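Local coordinates for imidazolonepropionase (Unidentified, PDB 2Q09), which catalyses the third step of histidine degradation, the hydrolytic opening of imidazolone-5-propanoate to N-formimidoyl-L-glutamate, in a metal-dependent amidohydrolase active site, at residues 36-41 / 361-366; 166-171 / 370-375; 82-87 / 95-100; 110-115 / 180-185. One frame throughout, in Å; residues are numbered along the deposited sequence.

Contact 1 of 4, residues 36-41 / 361-366; sequences EGRIHA and QEQLGQ
Arg-38 reaches across to Gln-363 and closes on its amide oxygen with both terminal nitrogens. NH1 of Arg-38 lies 2.8 Å from OE1 of Gln-363, and NH2 of Arg-38 stands equally far, 2.8 Å, from the same OE1. Both bonds are bent, at 143° and 141°, because one acceptor sits in the fork of the guanidinium, close to its plane. The amide itself is turned nearly upright, 86° from that plane, so the fork holds the oxygen and leaves the NE2 end to one side. An extended chain from CG to NE carries the arginine out, whereas Gln-363 folds at its second torsion to offer its oxygen. Here strand 38-44, an outermost strand of the small N-terminal mixed sheet, faces the loop that runs from helix 352-357 to strand 375-378. The fork is thus the close part of the contact, though both its residues are partly exposed. The buried side touches only loosely: CD1 of Ile-39 comes no nearer than 4.1 Å to the backbone O of Gln-366. The Gln-366 amide leads away, its OE1 taken by NE of Arg-368 and N of Ser-19. Arg-38 NH1 has a further acceptor in the carbonyl O of Gly-370.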
loop_
_atom_site.group_PDB
_atom_site.type_symbol
_atom_site.label_atom_id
_atom_site.label_comp_id
_atom_site.label_asym_id
_atom_site.label_seq_id
_atom_site.Cartn_x
_atom_site.Cartn_y
_atom_site.Cartn_z
ATOM N N GLU A 36 16.998 20.223 -2.986
ATOM C CA GLU A 36 17.549 18.881 -2.999
ATOM C C GLU A 36 16.516 17.822 -2.619
ATOM O O GLU A 36 16.701 17.055 -1.673
ATOM C CB GLU A 36 18.773 18.822 -2.080
ATOM C CG GLU A 36 20.021 19.416 -2.727
ATOM C CD GLU A 36 21.150 19.668 -1.751
ATOM O OE1 GLU A 36 21.442 18.777 -0.932
ATOM O OE2 GLU A 36 21.757 20.755 -1.813
ATOM N N GLY A 37 15.422 17.803 -3.376
ATOM C CA GLY A 37 14.356 16.833 -3.178
ATOM C C GLY A 37 13.509 16.936 -1.922
ATOM O O GLY A 37 12.679 16.067 -1.676
ATOM N N ARG A 38 13.703 17.985 -1.128
ATOM C CA ARG A 38 12.935 18.144 0.097
ATOM C C ARG A 38 12.249 19.491 0.211
ATOM O O ARG A 38 12.631 20.457 -0.450
ATOM C CB ARG A 38 13.839 17.959 1.313
ATOM C CG ARG A 38 14.438 16.576 1.431
ATOM C CD ARG A 38 15.224 16.430 2.714
ATOM N NE ARG A 38 15.791 15.091 2.831
ATOM C CZ ARG A 38 15.189 14.062 3.418
ATOM N NH1 ARG A 38 13.991 14.206 3.964
ATOM N NH2 ARG A 38 15.780 12.876 3.432
ATOM N N ILE A 39 11.220 19.540 1.053
ATOM C CA ILE A 39 10.501 20.779 1.285
ATOM C C ILE A 39 11.465 21.625 2.114
ATOM O O ILE A 39 11.799 21.275 3.253
ATOM C CB ILE A 39 9.205 20.540 2.074
ATOM C CG1 ILE A 39 8.330 19.524 1.333
ATOM C CG2 ILE A 39 8.435 21.859 2.212
ATOM C CD1 ILE A 39 7.108 19.076 2.109
ATOM N N HIS A 40 11.921 22.721 1.525
ATOM C CA HIS A 40 12.877 23.600 2.183
ATOM C C HIS A 40 12.210 24.693 2.999
ATOM O O HIS A 40 12.738 25.130 4.021
ATOM C CB HIS A 40 13.792 24.226 1.136
ATOM C CG HIS A 40 15.037 24.820 1.707
ATOM N ND1 HIS A 40 15.942 24.084 2.443
ATOM C CD2 HIS A 40 15.534 26.080 1.650
ATOM C CE1 HIS A 40 16.943 24.864 2.814
ATOM N NE2 HIS A 40 16.719 26.080 2.347
ATOM N N ALA A 41 11.046 25.140 2.544
ATOM C CA ALA A 41 10.329 26.185 3.254
ATOM C C ALA A 41 8.849 26.267 2.893
ATOM O O ALA A 41 8.444 25.968 1.768
ATOM C CB ALA A 41 10.992 27.533 2.997
ATOM N N GLN A 361 7.307 7.296 8.110
ATOM C CA GLN A 361 6.663 8.375 8.858
ATOM C C GLN A 361 7.492 9.660 8.951
ATOM O O GLN A 361 6.932 10.758 8.981
ATOM C CB GLN A 361 6.307 7.904 10.276
ATOM C CG GLN A 361 7.500 7.405 11.088
ATOM C CD GLN A 361 7.773 5.928 10.876
ATOM O OE1 GLN A 361 7.496 5.377 9.813
ATOM N NE2 GLN A 361 8.331 5.282 11.888
ATOM N N GLU A 362 8.814 9.528 8.999
ATOM C CA GLU A 362 9.684 10.698 9.118
ATOM C C GLU A 362 10.009 11.379 7.790
ATOM O O GLU A 362 10.482 12.517 7.775
ATOM C CB GLU A 362 11.004 10.312 9.805
ATOM C CG GLU A 362 10.852 9.754 11.217
ATOM C CD GLU A 362 12.184 9.554 11.922
ATOM O OE1 GLU A 362 13.008 8.751 11.438
ATOM O OE2 GLU A 362 12.406 10.207 12.962
ATOM N N GLN A 363 9.743 10.700 6.678
ATOM C CA GLN A 363 10.083 11.235 5.361
ATOM C C GLN A 363 8.944 11.637 4.424
ATOM O O GLN A 363 9.120 12.514 3.581
ATOM C CB GLN A 363 10.942 10.214 4.614
ATOM C CG GLN A 363 12.169 9.747 5.358
ATOM C CD GLN A 363 13.225 10.822 5.454
ATOM O OE1 GLN A 363 13.532 11.493 4.470
ATOM N NE2 GLN A 363 13.796 10.986 6.640
ATOM N N LEU A 364 7.790 10.991 4.566
ATOM C CA LEU A 364 6.649 11.243 3.684
ATOM C C LEU A 364 5.300 11.355 4.383
ATOM O O LEU A 364 5.171 11.047 5.566
ATOM C CB LEU A 364 6.557 10.106 2.663
ATOM C CG LEU A 364 7.746 9.877 1.728
ATOM C CD1 LEU A 364 7.689 8.473 1.130
ATOM C CD2 LEU A 364 7.716 10.927 0.640
ATOM N N GLY A 365 4.297 11.800 3.632
ATOM C CA GLY A 365 2.956 11.889 4.171
ATOM C C GLY A 365 2.478 13.205 4.744
ATOM O O GLY A 365 1.291 13.322 5.076
ATOM N N GLN A 366 3.372 14.184 4.875
ATOM C CA GLN A 366 2.987 15.484 5.426
ATOM C C GLN A 366 3.729 16.615 4.727
ATOM O O GLN A 366 4.848 16.435 4.257
ATOM C CB GLN A 366 3.310 15.548 6.917
ATOM C CG GLN A 366 2.709 14.433 7.751
ATOM C CD GLN A 366 3.136 14.520 9.200
ATOM O OE1 GLN A 366 2.907 15.535 9.866
ATOM N NE2 GLN A 366 3.764 13.462 9.698
#

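Contact 2 of 4, residues 166-171 / 370-375; sequences PIRVKT and GMLADF
The backbone of 166-171 enters strand 168-176 at Arg-168, while 370-375 is an irregular loop with an inverse gamma turn centred on Ala-373, and the two meet through side chains. The turn sends CB of Ala-373 away from Arg-168, and those of its neighbours Leu-372 and Asp-374 toward it. Arg-168 and Asp-374 approach from opposite directions and form a side-on, two-pronged salt bridge. NE of Arg-168 lies 2.6 Å from OD2 of Asp-374, using that oxygen's syn lone pair at an N-H...O angle of 161°. The second prong is longer, 3.1 Å from NH2 of Arg-168 to OD1 of Asp-374. Guanidinium and carboxylate are nearly coplanar, 24° apart. Strand 168-176 belongs to the barrel of the amidohydrolase fold, pairing with strand 135-141, so the bridge ties the start of a barrel strand to the loop that follows helix 352-357 and leads into strand 375-378. Leu-372 covers one guanidinium face: its CD1 sits over the centre, 3.8 Å from CZ of Arg-168. The arginine chain, extended from CG to NE, sets the group with one face under this methyl and its NE/NH2 edge against the carboxylate. Asp-374 is buried, and its OD1 also accepts from the backbone N of Asn-401, which gives the carboxylate a third bond.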
loop_
_atom_site.group_PDB
_atom_site.type_symbol
_atom_site.label_atom_id
_atom_site.label_comp_id
_atom_site.label_asym_id
_atom_site.label_seq_id
_atom_site.Cartn_x
_atom_site.Cartn_y
_atom_site.Cartn_z
ATOM N N PRO A 166 8.010 7.708 -12.611
ATOM C CA PRO A 166 8.190 8.706 -11.551
ATOM C C PRO A 166 7.330 8.368 -10.332
ATOM O O PRO A 166 6.344 9.050 -10.041
ATOM C CB PRO A 166 7.757 9.999 -12.232
ATOM C CG PRO A 166 6.610 9.534 -13.094
ATOM C CD PRO A 166 7.154 8.233 -13.694
ATOM N N ILE A 167 7.723 7.318 -9.620
ATOM C CA ILE A 167 6.965 6.871 -8.458
ATOM C C ILE A 167 7.887 6.061 -7.544
ATOM O O ILE A 167 8.750 5.326 -8.026
ATOM C CB ILE A 167 5.752 6.013 -8.949
ATOM C CG1 ILE A 167 4.666 5.913 -7.876
ATOM C CG2 ILE A 167 6.231 4.640 -9.403
ATOM C CD1 ILE A 167 5.028 5.087 -6.686
ATOM N N ARG A 168 7.719 6.207 -6.231
ATOM C CA ARG A 168 8.540 5.467 -5.279
ATOM C C ARG A 168 7.925 4.089 -5.049
ATOM O O ARG A 168 6.711 3.959 -4.855
ATOM C CB ARG A 168 8.638 6.213 -3.947
ATOM C CG ARG A 168 9.273 7.594 -4.052
ATOM C CD ARG A 168 9.232 8.310 -2.703
ATOM N NE ARG A 168 9.621 9.717 -2.809
ATOM C CZ ARG A 168 10.875 10.154 -2.857
ATOM N NH1 ARG A 168 11.890 9.294 -2.805
ATOM N NH2 ARG A 168 11.116 11.457 -2.965
ATOM N N VAL A 169 8.759 3.059 -5.072
ATOM C CA VAL A 169 8.270 1.706 -4.867
ATOM C C VAL A 169 8.914 1.053 -3.661
ATOM O O VAL A 169 10.134 1.076 -3.514
ATOM C CB VAL A 169 8.547 0.810 -6.101
ATOM C CG1 VAL A 169 8.078 -0.613 -5.833
ATOM C CG2 VAL A 169 7.853 1.383 -7.329
ATOM N N LYS A 170 8.090 0.488 -2.790
ATOM C CA LYS A 170 8.586 -0.229 -1.626
ATOM C C LYS A 170 8.252 -1.680 -1.953
ATOM O O LYS A 170 7.124 -1.988 -2.363
ATOM C CB LYS A 170 7.847 0.202 -0.359
ATOM C CG LYS A 170 7.965 1.695 -0.044
ATOM C CD LYS A 170 9.402 2.129 0.212
ATOM C CE LYS A 170 9.964 1.535 1.495
ATOM N NZ LYS A 170 11.291 2.120 1.816
ATOM N N THR A 171 9.220 -2.572 -1.794
ATOM C CA THR A 171 8.978 -3.973 -2.104
ATOM C C THR A 171 8.741 -4.798 -0.857
ATOM O O THR A 171 9.304 -4.517 0.202
ATOM C CB THR A 171 10.161 -4.584 -2.874
ATOM O OG1 THR A 171 11.350 -4.472 -2.082
ATOM C CG2 THR A 171 10.363 -3.854 -4.200
ATOM N N GLY A 370 11.603 19.879 5.731
ATOM C CA GLY A 370 12.503 18.788 6.057
ATOM C C GLY A 370 12.111 17.440 5.469
ATOM O O GLY A 370 12.954 16.553 5.327
HETATM N N MSE A 371 10.836 17.268 5.125
HETATM C CA MSE A 371 10.390 16.003 4.542
HETATM C C MSE A 371 10.520 16.033 3.021
HETATM O O MSE A 371 10.665 17.102 2.432
HETATM C CB MSE A 371 8.946 15.710 4.956
HETATM C CG MSE A 371 8.818 15.431 6.443
HETATM SE SE MSE A 371 7.053 14.801 6.942
HETATM C CE MSE A 371 7.325 12.926 6.695
ATOM N N LEU A 372 10.465 14.862 2.389
ATOM C CA LEU A 372 10.604 14.777 0.939
ATOM C C LEU A 372 9.534 15.578 0.212
ATOM O O LEU A 372 8.383 15.658 0.665
ATOM C CB LEU A 372 10.580 13.313 0.492
ATOM C CG LEU A 372 11.776 12.489 0.992
ATOM C CD1 LEU A 372 11.508 11.001 0.786
ATOM C CD2 LEU A 372 13.051 12.925 0.262
ATOM N N ALA A 373 9.916 16.162 -0.921
ATOM C CA ALA A 373 9.002 16.983 -1.701
ATOM C C ALA A 373 8.106 16.172 -2.637
ATOM O O ALA A 373 8.243 16.248 -3.862
ATOM C CB ALA A 373 9.787 18.026 -2.500
ATOM N N ASP A 374 7.202 15.401 -2.041
ATOM C CA ASP A 374 6.247 14.588 -2.789
ATOM C C ASP A 374 4.892 15.223 -2.514
ATOM O O ASP A 374 4.288 14.982 -1.466
ATOM C CB ASP A 374 6.262 13.139 -2.284
ATOM C CG ASP A 374 7.481 12.369 -2.749
ATOM O OD1 ASP A 374 8.428 13.002 -3.268
ATOM O OD2 ASP A 374 7.492 11.127 -2.588
ATOM N N PHE A 375 4.424 16.052 -3.438
ATOM C CA PHE A 375 3.144 16.710 -3.235
ATOM C C PHE A 375 2.353 16.847 -4.522
ATOM O O PHE A 375 2.885 16.641 -5.625
ATOM C CB PHE A 375 3.352 18.078 -2.568
ATOM C CG PHE A 375 4.247 19.009 -3.331
ATOM C CD1 PHE A 375 3.744 19.818 -4.344
ATOM C CD2 PHE A 375 5.600 19.087 -3.023
ATOM C CE1 PHE A 375 4.574 20.706 -5.030
ATOM C CE2 PHE A 375 6.441 19.968 -3.698
ATOM C CZ PHE A 375 5.930 20.777 -4.708
#

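Contact 3 of 4, residues 82-87 / 95-100; sequences AEEFEL and AEIARK
Two short consecutive helices, 82-89 and 94-99, pack against each other near the active-site end of the molecule, and Ile-97 is the side chain that fills the gap between them. Its CG2 methyl presses on Glu-84, 3.4 Å from CG of that residue and 3.7 Å from its CD. The two side chains are crossed at a slant. CG of Glu-84 stands anti to the backbone N (chi1 179°), and the extended chain runs past the methyl. The other branch of Ile-97 points at the helix backbone: CD1 lies 4.0 Å from the carbonyl O of Glu-84. One turn on, CB of Leu-87 makes a looser apolar contact, 4.3 Å from CD1 of Ile-97. Ile-97 is buried, whereas Leu-87 is exposed. The Glu-84 carboxylate finds its main partner beyond the two helices, OE1 accepting from the backbone N of Gly-103; a long, weak ion pair links OE1 to NE of Arg-81, a residue of the inhibitor pocket. CG and the flank of the carboxylate thus pack on the methyl while OE1 is held by a backbone N-H, and the charge may weakly bias the surroundings of Arg-81.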
loop_
_atom_site.group_PDB
_atom_site.type_symbol
_atom_site.label_atom_id
_atom_site.label_comp_id
_atom_site.label_asym_id
_atom_site.label_seq_id
_atom_site.Cartn_x
_atom_site.Cartn_y
_atom_site.Cartn_z
ATOM N N ALA A 82 -10.682 -13.627 -14.628
ATOM C CA ALA A 82 -11.983 -13.165 -15.109
ATOM C C ALA A 82 -12.912 -14.295 -15.552
ATOM O O ALA A 82 -14.094 -14.329 -15.192
ATOM C CB ALA A 82 -11.781 -12.187 -16.262
ATOM N N GLU A 83 -12.384 -15.216 -16.354
ATOM C CA GLU A 83 -13.194 -16.329 -16.837
ATOM C C GLU A 83 -13.674 -17.190 -15.683
ATOM O O GLU A 83 -14.807 -17.669 -15.669
ATOM C CB GLU A 83 -12.397 -17.168 -17.831
ATOM C CG GLU A 83 -12.347 -16.535 -19.204
ATOM C CD GLU A 83 -11.411 -17.252 -20.151
ATOM O OE1 GLU A 83 -10.182 -17.081 -20.012
ATOM O OE2 GLU A 83 -11.904 -17.988 -21.028
ATOM N N GLU A 84 -12.794 -17.388 -14.713
ATOM C CA GLU A 84 -13.119 -18.166 -13.534
ATOM C C GLU A 84 -14.273 -17.479 -12.800
ATOM O O GLU A 84 -15.201 -18.141 -12.323
ATOM C CB GLU A 84 -11.888 -18.239 -12.629
ATOM C CG GLU A 84 -12.081 -18.997 -11.350
ATOM C CD GLU A 84 -10.891 -18.847 -10.432
ATOM O OE1 GLU A 84 -9.748 -19.046 -10.898
ATOM O OE2 GLU A 84 -11.105 -18.528 -9.245
ATOM N N PHE A 85 -14.198 -16.151 -12.699
ATOM C CA PHE A 85 -15.236 -15.364 -12.029
ATOM C C PHE A 85 -16.567 -15.561 -12.753
ATOM O O PHE A 85 -17.608 -15.793 -12.137
ATOM C CB PHE A 85 -14.870 -13.878 -12.055
ATOM C CG PHE A 85 -15.898 -12.984 -11.421
ATOM C CD1 PHE A 85 -16.161 -13.067 -10.056
ATOM C CD2 PHE A 85 -16.597 -12.053 -12.183
ATOM C CE1 PHE A 85 -17.112 -12.232 -9.450
ATOM C CE2 PHE A 85 -17.548 -11.214 -11.597
ATOM C CZ PHE A 85 -17.806 -11.302 -10.222
ATOM N N GLU A 86 -16.521 -15.458 -14.076
ATOM C CA GLU A 86 -17.710 -15.631 -14.896
ATOM C C GLU A 86 -18.359 -16.991 -14.619
ATOM O O GLU A 86 -19.570 -17.088 -14.429
ATOM C CB GLU A 86 -17.341 -15.520 -16.373
ATOM C CG GLU A 86 -18.494 -15.799 -17.307
ATOM C CD GLU A 86 -18.258 -15.238 -18.689
ATOM O OE1 GLU A 86 -17.405 -15.782 -19.433
ATOM O OE2 GLU A 86 -18.926 -14.240 -19.024
ATOM N N LEU A 87 -17.543 -18.038 -14.597
ATOM C CA LEU A 87 -18.053 -19.385 -14.341
ATOM C C LEU A 87 -18.760 -19.466 -13.001
ATOM O O LEU A 87 -19.809 -20.105 -12.878
ATOM C CB LEU A 87 -16.920 -20.410 -14.380
ATOM C CG LEU A 87 -16.335 -20.713 -15.757
ATOM C CD1 LEU A 87 -15.266 -21.790 -15.615
ATOM C CD2 LEU A 87 -17.439 -21.176 -16.697
ATOM N N ALA A 95 -15.550 -26.225 -6.530
ATOM C CA ALA A 95 -14.819 -27.486 -6.551
ATOM C C ALA A 95 -14.382 -27.814 -7.971
ATOM O O ALA A 95 -13.254 -28.234 -8.197
ATOM C CB ALA A 95 -15.694 -28.605 -6.002
ATOM N N GLU A 96 -15.279 -27.615 -8.930
ATOM C CA GLU A 96 -14.974 -27.893 -10.327
ATOM C C GLU A 96 -13.897 -26.934 -10.828
ATOM O O GLU A 96 -12.966 -27.344 -11.522
ATOM C CB GLU A 96 -16.245 -27.762 -11.178
ATOM C CG GLU A 96 -16.035 -27.935 -12.679
ATOM C CD GLU A 96 -15.529 -29.320 -13.063
ATOM O OE1 GLU A 96 -16.070 -30.318 -12.544
ATOM O OE2 GLU A 96 -14.597 -29.404 -13.894
ATOM N N ILE A 97 -14.029 -25.658 -10.482
ATOM C CA ILE A 97 -13.063 -24.645 -10.890
ATOM C C ILE A 97 -11.698 -24.974 -10.297
ATOM O O ILE A 97 -10.678 -24.889 -10.976
ATOM C CB ILE A 97 -13.508 -23.245 -10.408
ATOM C CG1 ILE A 97 -14.692 -22.765 -11.252
ATOM C CG2 ILE A 97 -12.346 -22.270 -10.471
ATOM C CD1 ILE A 97 -15.548 -21.731 -10.565
ATOM N N ALA A 98 -11.689 -25.356 -9.026
ATOM C CA ALA A 98 -10.450 -25.684 -8.338
ATOM C C ALA A 98 -9.797 -26.958 -8.866
ATOM O O ALA A 98 -8.601 -26.964 -9.143
ATOM C CB ALA A 98 -10.706 -25.812 -6.844
ATOM N N ARG A 99 -10.566 -28.032 -9.018
ATOM C CA ARG A 99 -9.990 -29.280 -9.511
ATOM C C ARG A 99 -9.315 -29.083 -10.863
ATOM O O ARG A 99 -8.380 -29.798 -11.204
ATOM C CB ARG A 99 -11.047 -30.407 -9.569
ATOM C CG ARG A 99 -12.338 -30.104 -10.319
ATOM C CD ARG A 99 -13.327 -31.278 -10.235
ATOM N NE ARG A 99 -12.852 -32.465 -10.937
ATOM C CZ ARG A 99 -12.688 -32.534 -12.254
ATOM N NH1 ARG A 99 -12.964 -31.489 -13.015
ATOM N NH2 ARG A 99 -12.232 -33.645 -12.809
ATOM N N LYS A 100 -9.785 -28.105 -11.633
ATOM C CA LYS A 100 -9.185 -27.809 -12.930
ATOM C C LYS A 100 -8.072 -26.775 -12.762
ATOM O O LYS A 100 -7.648 -26.147 -13.726
ATOM C CB LYS A 100 -10.234 -27.281 -13.919
ATOM C CG LYS A 100 -11.335 -28.267 -14.290
ATOM C CD LYS A 100 -10.829 -29.438 -15.135
ATOM C CE LYS A 100 -10.331 -28.996 -16.512
ATOM N NZ LYS A 100 -10.012 -30.141 -17.401
#

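Contact 4 of 4, residues 110-115 / 180-185; sequences ATRAAS and PPEYRD
Arg-112 and Glu-182 meet in an end-on, two-pronged salt bridge that joins helix 104-113 to the loop after barrel strand 168-176, a loop with a short 3-10 turn at 181-183. NH1 of Arg-112 lies 2.9 Å from OE2 of Glu-182, and NH2 of Arg-112 lies 3.0 Å from OE1 of Glu-182. Both bonds are fairly straight, 160° and 169°, and both oxygens are met on their syn sides, although the donors stand somewhat out of the carboxylate plane. The two flat groups are twisted 34° against each other. Beside this pair, CB of Pro-180 sits at the guanidinium edge, 3.5 Å from NH2 of Arg-112, and CD of Pro-181 is more distant, 4.2 Å from the same NH2.

The arginine chain is extended from CG to NE and spans the gap from the helix, while Glu-182 bends at its second torsion to swing its carboxylate back toward the arginine. Two further acceptors, the carbonyl O atoms of Gly-145 (for NE) and Leu-146 (for NH2), on the loop that follows barrel strand 135-141, fix the guanidinium's rotation and so position it for Glu-182. Both loops lie at the active-site end, where Tyr-144 and His-177 line the inhibitor pocket, yet Arg-112 remains about 13 Å from the bound inhibitor. On the 180-185 side the turn is kept in shape by backbone bonds, the first of them from N of Tyr-183 to O of Pro-180, 3.0 Å.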
loop_
_atom_site.group_PDB
_atom_site.type_symbol
_atom_site.label_atom_id
_atom_site.label_comp_id
_atom_site.label_asym_id
_atom_site.label_seq_id
_atom_site.Cartn_x
_atom_site.Cartn_y
_atom_site.Cartn_z
ATOM N N ALA A 110 0.490 -18.821 -13.971
ATOM C CA ALA A 110 0.626 -17.813 -15.014
ATOM C C ALA A 110 1.815 -16.894 -14.731
ATOM O O ALA A 110 2.552 -16.513 -15.644
ATOM C CB ALA A 110 -0.657 -16.987 -15.121
ATOM N N THR A 111 1.998 -16.525 -13.464
ATOM C CA THR A 111 3.087 -15.623 -13.100
ATOM C C THR A 111 4.454 -16.313 -13.174
ATOM O O THR A 111 5.434 -15.701 -13.593
ATOM C CB THR A 111 2.860 -15.014 -11.697
ATOM O OG1 THR A 111 1.614 -14.303 -11.691
ATOM C CG2 THR A 111 3.973 -14.033 -11.336
ATOM N N ARG A 112 4.522 -17.584 -12.790
ATOM C CA ARG A 112 5.788 -18.319 -12.881
ATOM C C ARG A 112 6.180 -18.424 -14.352
ATOM O O ARG A 112 7.344 -18.265 -14.723
ATOM C CB ARG A 112 5.643 -19.739 -12.353
ATOM C CG ARG A 112 5.501 -19.887 -10.862
ATOM C CD ARG A 112 5.280 -21.359 -10.549
ATOM N NE ARG A 112 5.410 -21.651 -9.129
ATOM C CZ ARG A 112 5.329 -22.874 -8.620
ATOM N NH1 ARG A 112 5.107 -23.902 -9.434
ATOM N NH2 ARG A 112 5.506 -23.076 -7.319
ATOM N N ALA A 113 5.187 -18.710 -15.184
ATOM C CA ALA A 113 5.400 -18.863 -16.613
ATOM C C ALA A 113 5.727 -17.556 -17.326
ATOM O O ALA A 113 6.405 -17.562 -18.359
ATOM C CB ALA A 113 4.169 -19.520 -17.255
ATOM N N ALA A 114 5.250 -16.441 -16.784
ATOM C CA ALA A 114 5.520 -15.155 -17.408
ATOM C C ALA A 114 6.985 -14.798 -17.213
ATOM O O ALA A 114 7.564 -15.088 -16.169
ATOM C CB ALA A 114 4.631 -14.066 -16.795
ATOM N N SER A 115 7.579 -14.154 -18.209
ATOM C CA SER A 115 8.970 -13.741 -18.105
ATOM C C SER A 115 9.020 -12.451 -17.296
ATOM O O SER A 115 8.011 -11.753 -17.167
ATOM C CB SER A 115 9.564 -13.471 -19.487
ATOM O OG SER A 115 9.043 -12.272 -20.042
ATOM N N PRO A 180 3.105 -23.669 -2.117
ATOM C CA PRO A 180 3.099 -24.101 -3.517
ATOM C C PRO A 180 2.740 -25.577 -3.664
ATOM O O PRO A 180 2.833 -26.344 -2.703
ATOM C CB PRO A 180 4.520 -23.780 -3.987
ATOM C CG PRO A 180 5.332 -23.862 -2.743
ATOM C CD PRO A 180 4.440 -23.195 -1.716
ATOM N N PRO A 181 2.312 -25.987 -4.870
ATOM C CA PRO A 181 1.930 -27.376 -5.163
ATOM C C PRO A 181 3.007 -28.390 -4.799
ATOM O O PRO A 181 2.714 -29.467 -4.278
ATOM C CB PRO A 181 1.669 -27.349 -6.666
ATOM C CG PRO A 181 1.174 -25.953 -6.889
ATOM C CD PRO A 181 2.126 -25.131 -6.056
ATOM N N GLU A 182 4.257 -28.031 -5.070
ATOM C CA GLU A 182 5.386 -28.912 -4.801
ATOM C C GLU A 182 5.579 -29.236 -3.318
ATOM O O GLU A 182 6.261 -30.193 -2.974
ATOM C CB GLU A 182 6.674 -28.294 -5.365
ATOM C CG GLU A 182 6.671 -28.033 -6.865
ATOM C CD GLU A 182 5.911 -26.775 -7.264
ATOM O OE1 GLU A 182 5.642 -25.921 -6.388
ATOM O OE2 GLU A 182 5.599 -26.629 -8.466
ATOM N N TYR A 183 4.978 -28.433 -2.440
ATOM C CA TYR A 183 5.092 -28.639 -0.995
ATOM C C TYR A 183 3.746 -28.946 -0.354
ATOM O O TYR A 183 3.628 -28.957 0.867
ATOM C CB TYR A 183 5.659 -27.392 -0.318
ATOM C CG TYR A 183 7.079 -27.061 -0.690
ATOM C CD1 TYR A 183 8.146 -27.474 0.107
ATOM C CD2 TYR A 183 7.355 -26.324 -1.834
ATOM C CE1 TYR A 183 9.455 -27.153 -0.230
ATOM C CE2 TYR A 183 8.662 -25.997 -2.181
ATOM C CZ TYR A 183 9.705 -26.414 -1.375
ATOM O OH TYR A 183 10.999 -26.089 -1.704
ATOM N N ARG A 184 2.739 -29.186 -1.185
ATOM C CA ARG A 184 1.381 -29.478 -0.731
ATOM C C ARG A 184 1.291 -30.361 0.514
ATOM O O ARG A 184 0.492 -30.097 1.413
ATOM C CB ARG A 184 0.604 -30.132 -1.876
ATOM C CG ARG A 184 -0.889 -30.238 -1.658
ATOM C CD ARG A 184 -1.569 -31.033 -2.776
ATOM N NE ARG A 184 -1.418 -30.439 -4.106
ATOM C CZ ARG A 184 -0.413 -30.686 -4.942
ATOM N NH1 ARG A 184 0.558 -31.522 -4.604
ATOM N NH2 ARG A 184 -0.386 -30.100 -6.128
ATOM N N ASP A 185 2.110 -31.407 0.562
ATOM C CA ASP A 185 2.099 -32.336 1.688
ATOM C C ASP A 185 3.187 -32.106 2.725
ATOM O O ASP A 185 3.393 -32.928 3.612
ATOM C CB ASP A 185 2.189 -33.776 1.174
ATOM C CG ASP A 185 1.049 -34.132 0.238
ATOM O OD1 ASP A 185 -0.050 -33.560 0.396
ATOM O OD2 ASP A 185 1.247 -34.989 -0.644
#

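From the N terminus, strand 38-44 opens contact 1, which closes only at 361-366 and encloses nearly the whole barrel. Contact 3 closes first, a short loop between consecutive helices, and helix 104-113 then opens contact 4; these two are in series and both nest inside contact 1. Contact 2 opens at 166-171, before contact 4 closes at 180-185, so those loops cross. It ends at 370-375, beyond the close of contact 1, and crosses that as well. Contacts 1 and 2 touch through backbone bonds between Ile-39 and residues 370-371, joining the small N-terminal sheet to the loop 370-375, which contact 2 ties to barrel strand 168-176; contacts 3 and 4 lie near the active-site end.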